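Local structure of ssDNA binding protein (4PSM) at residues V134-M137 with K138-Y141. The protein probably binds single-stranded DNA, which may be entrapped in tunnels between the subunits of its four-chain assembly. Sequence-based numbering, arbitrary orientation.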
loop_
_atom_site.group_PDB
_atom_site.type_symbol
_atom_site.label_atom_id
_atom_site.label_comp_id
_atom_site.label_asym_id
_atom_site.label_seq_id
_atom_site.Cartn_x
_atom_site.Cartn_y
_atom_site.Cartn_z
ATOM N N VAL A 134 -4.792 -5.476 -11.884
ATOM C CA VAL A 134 -5.822 -6.406 -11.455
ATOM C C VAL A 134 -7.011 -6.405 -12.416
ATOM O O VAL A 134 -7.463 -7.466 -12.848
ATOM C CB VAL A 134 -6.286 -6.096 -10.027
ATOM C CG1 VAL A 134 -7.560 -6.872 -9.690
ATOM C CG2 VAL A 134 -5.172 -6.426 -9.049
ATOM N N GLU A 135 -7.502 -5.218 -12.760
ATOM C CA GLU A 135 -8.639 -5.112 -13.656
ATOM C C GLU A 135 -8.294 -5.709 -15.012
ATOM O O GLU A 135 -9.126 -6.348 -15.649
ATOM C CB GLU A 135 -9.091 -3.663 -13.818
ATOM C CG GLU A 135 -10.328 -3.524 -14.702
ATOM C CD GLU A 135 -11.589 -4.108 -14.070
ATOM O OE1 GLU A 135 -11.523 -4.567 -12.907
ATOM O OE2 GLU A 135 -12.650 -4.109 -14.741
ATOM N N ARG A 136 -7.056 -5.497 -15.438
ATOM C CA ARG A 136 -6.576 -6.002 -16.720
ATOM C C ARG A 136 -6.586 -7.537 -16.735
ATOM O O ARG A 136 -6.918 -8.163 -17.741
ATOM C CB ARG A 136 -5.165 -5.466 -16.985
ATOM C CG ARG A 136 -4.831 -5.232 -18.444
ATOM C CD ARG A 136 -4.076 -3.919 -18.634
ATOM N NE ARG A 136 -2.888 -3.847 -17.838
ATOM C CZ ARG A 136 -2.453 -2.930 -16.978
ATOM N NH1 ARG A 136 -3.076 -1.796 -16.658
ATOM N NH2 ARG A 136 -1.293 -3.217 -16.427
HETATM N N MSE A 137 -6.222 -8.141 -15.609
HETATM C CA MSE A 137 -6.261 -9.584 -15.477
HETATM C C MSE A 137 -7.688 -10.107 -15.516
HETATM O O MSE A 137 -7.948 -11.183 -16.053
HETATM C CB MSE A 137 -5.617 -10.019 -14.174
HETATM C CG MSE A 137 -4.107 -9.963 -14.158
HETATM SE SE MSE A 137 -3.382 -10.211 -12.357
HETATM C CE MSE A 137 -4.402 -11.768 -11.795
ATOM N N LYS A 138 -8.609 -9.358 -14.930
ATOM C CA LYS A 138 -10.010 -9.705 -15.014
ATOM C C LYS A 138 -10.406 -9.750 -16.487
ATOM O O LYS A 138 -11.059 -10.690 -16.937
ATOM C CB LYS A 138 -10.872 -8.696 -14.250
ATOM C CG LYS A 138 -10.811 -8.854 -12.737
ATOM C CD LYS A 138 -11.559 -7.743 -12.020
ATOM C CE LYS A 138 -13.059 -7.775 -12.306
ATOM N NZ LYS A 138 -13.721 -6.510 -11.844
ATOM N N GLN A 139 -9.970 -8.741 -17.235
ATOM C CA GLN A 139 -10.317 -8.597 -18.640
ATOM C C GLN A 139 -9.744 -9.712 -19.497
ATOM O O GLN A 139 -10.394 -10.200 -20.426
ATOM C CB GLN A 139 -9.796 -7.261 -19.168
ATOM C CG GLN A 139 -10.403 -6.049 -18.499
ATOM C CD GLN A 139 -9.680 -4.781 -18.879
ATOM O OE1 GLN A 139 -8.564 -4.824 -19.415
ATOM N NE2 GLN A 139 -10.305 -3.639 -18.597
ATOM N N GLU A 140 -8.520 -10.111 -19.181
ATOM C CA GLU A 140 -7.755 -10.962 -20.081
ATOM C C GLU A 140 -7.759 -12.442 -19.706
ATOM O O GLU A 140 -7.525 -13.305 -20.557
ATOM C CB GLU A 140 -6.320 -10.441 -20.203
ATOM C CG GLU A 140 -6.233 -9.036 -20.807
ATOM C CD GLU A 140 -4.814 -8.641 -21.174
ATOM O OE1 GLU A 140 -3.880 -9.411 -20.855
ATOM O OE2 GLU A 140 -4.632 -7.564 -21.782
ATOM N N TYR A 141 -8.049 -12.740 -18.447
ATOM C CA TYR A 141 -7.882 -14.101 -17.951
ATOM C C TYR A 141 -9.098 -14.632 -17.209
ATOM O O TYR A 141 -9.030 -15.698 -16.602
ATOM C CB TYR A 141 -6.653 -14.198 -17.033
ATOM C CG TYR A 141 -5.355 -13.755 -17.668
ATOM C CD1 TYR A 141 -4.782 -14.476 -18.710
ATOM C CD2 TYR A 141 -4.701 -12.623 -17.226
ATOM C CE1 TYR A 141 -3.594 -14.067 -19.292
ATOM C CE2 TYR A 141 -3.516 -12.212 -17.794
ATOM C CZ TYR A 141 -2.966 -12.928 -18.822
ATOM O OH TYR A 141 -1.785 -12.489 -19.369
#
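Lys138 to Tyr141 each give their backbone N-H to the carbonyl oxygen four residues earlier, Val134 to Met137, the alpha-helical pattern; Lys138 N to Val134 O measures 3.0 Å with an N-H...O angle of 156°, and Tyr141 N to Met137 O 2.9 Å, more bent. Glu135 and Lys138, the latter buried, form an i to i+3 salt bridge: NZ of Lys138 lies 3.1 Å from OE1 of Glu135, on its syn side and 16° out of the carboxylate plane. The carboxylate gets there because CG of Glu135 is anti to the backbone N and the chain bends at chi2 (68°), while OE2 accepts the backbone N-H of Arg147. NZ of Lys138 also reaches Lys145 O and Glu117 of the second subunit, so a leucine in its place would probably leave Glu135, that Glu117 and the Lys145 carbonyl without this ammonium group, and the C-terminal segment less firmly tied to the helix. Gln139 lays its amide across Glu135, NE2 3.9 Å from CG, and Met137 brings CG to 4.1 Å from CD2 of Tyr141. The turn lies toward the C-terminal end of helix 93-141, largely within the predicted coiled coil, its centre about 42 Å from the centre of the chain. Arg28 of the second subunit binds Gln139 and Glu140, Phe109 of the third meets the Tyr141 ring edge-to-face, and Met137 packs on Met137 of the fourth.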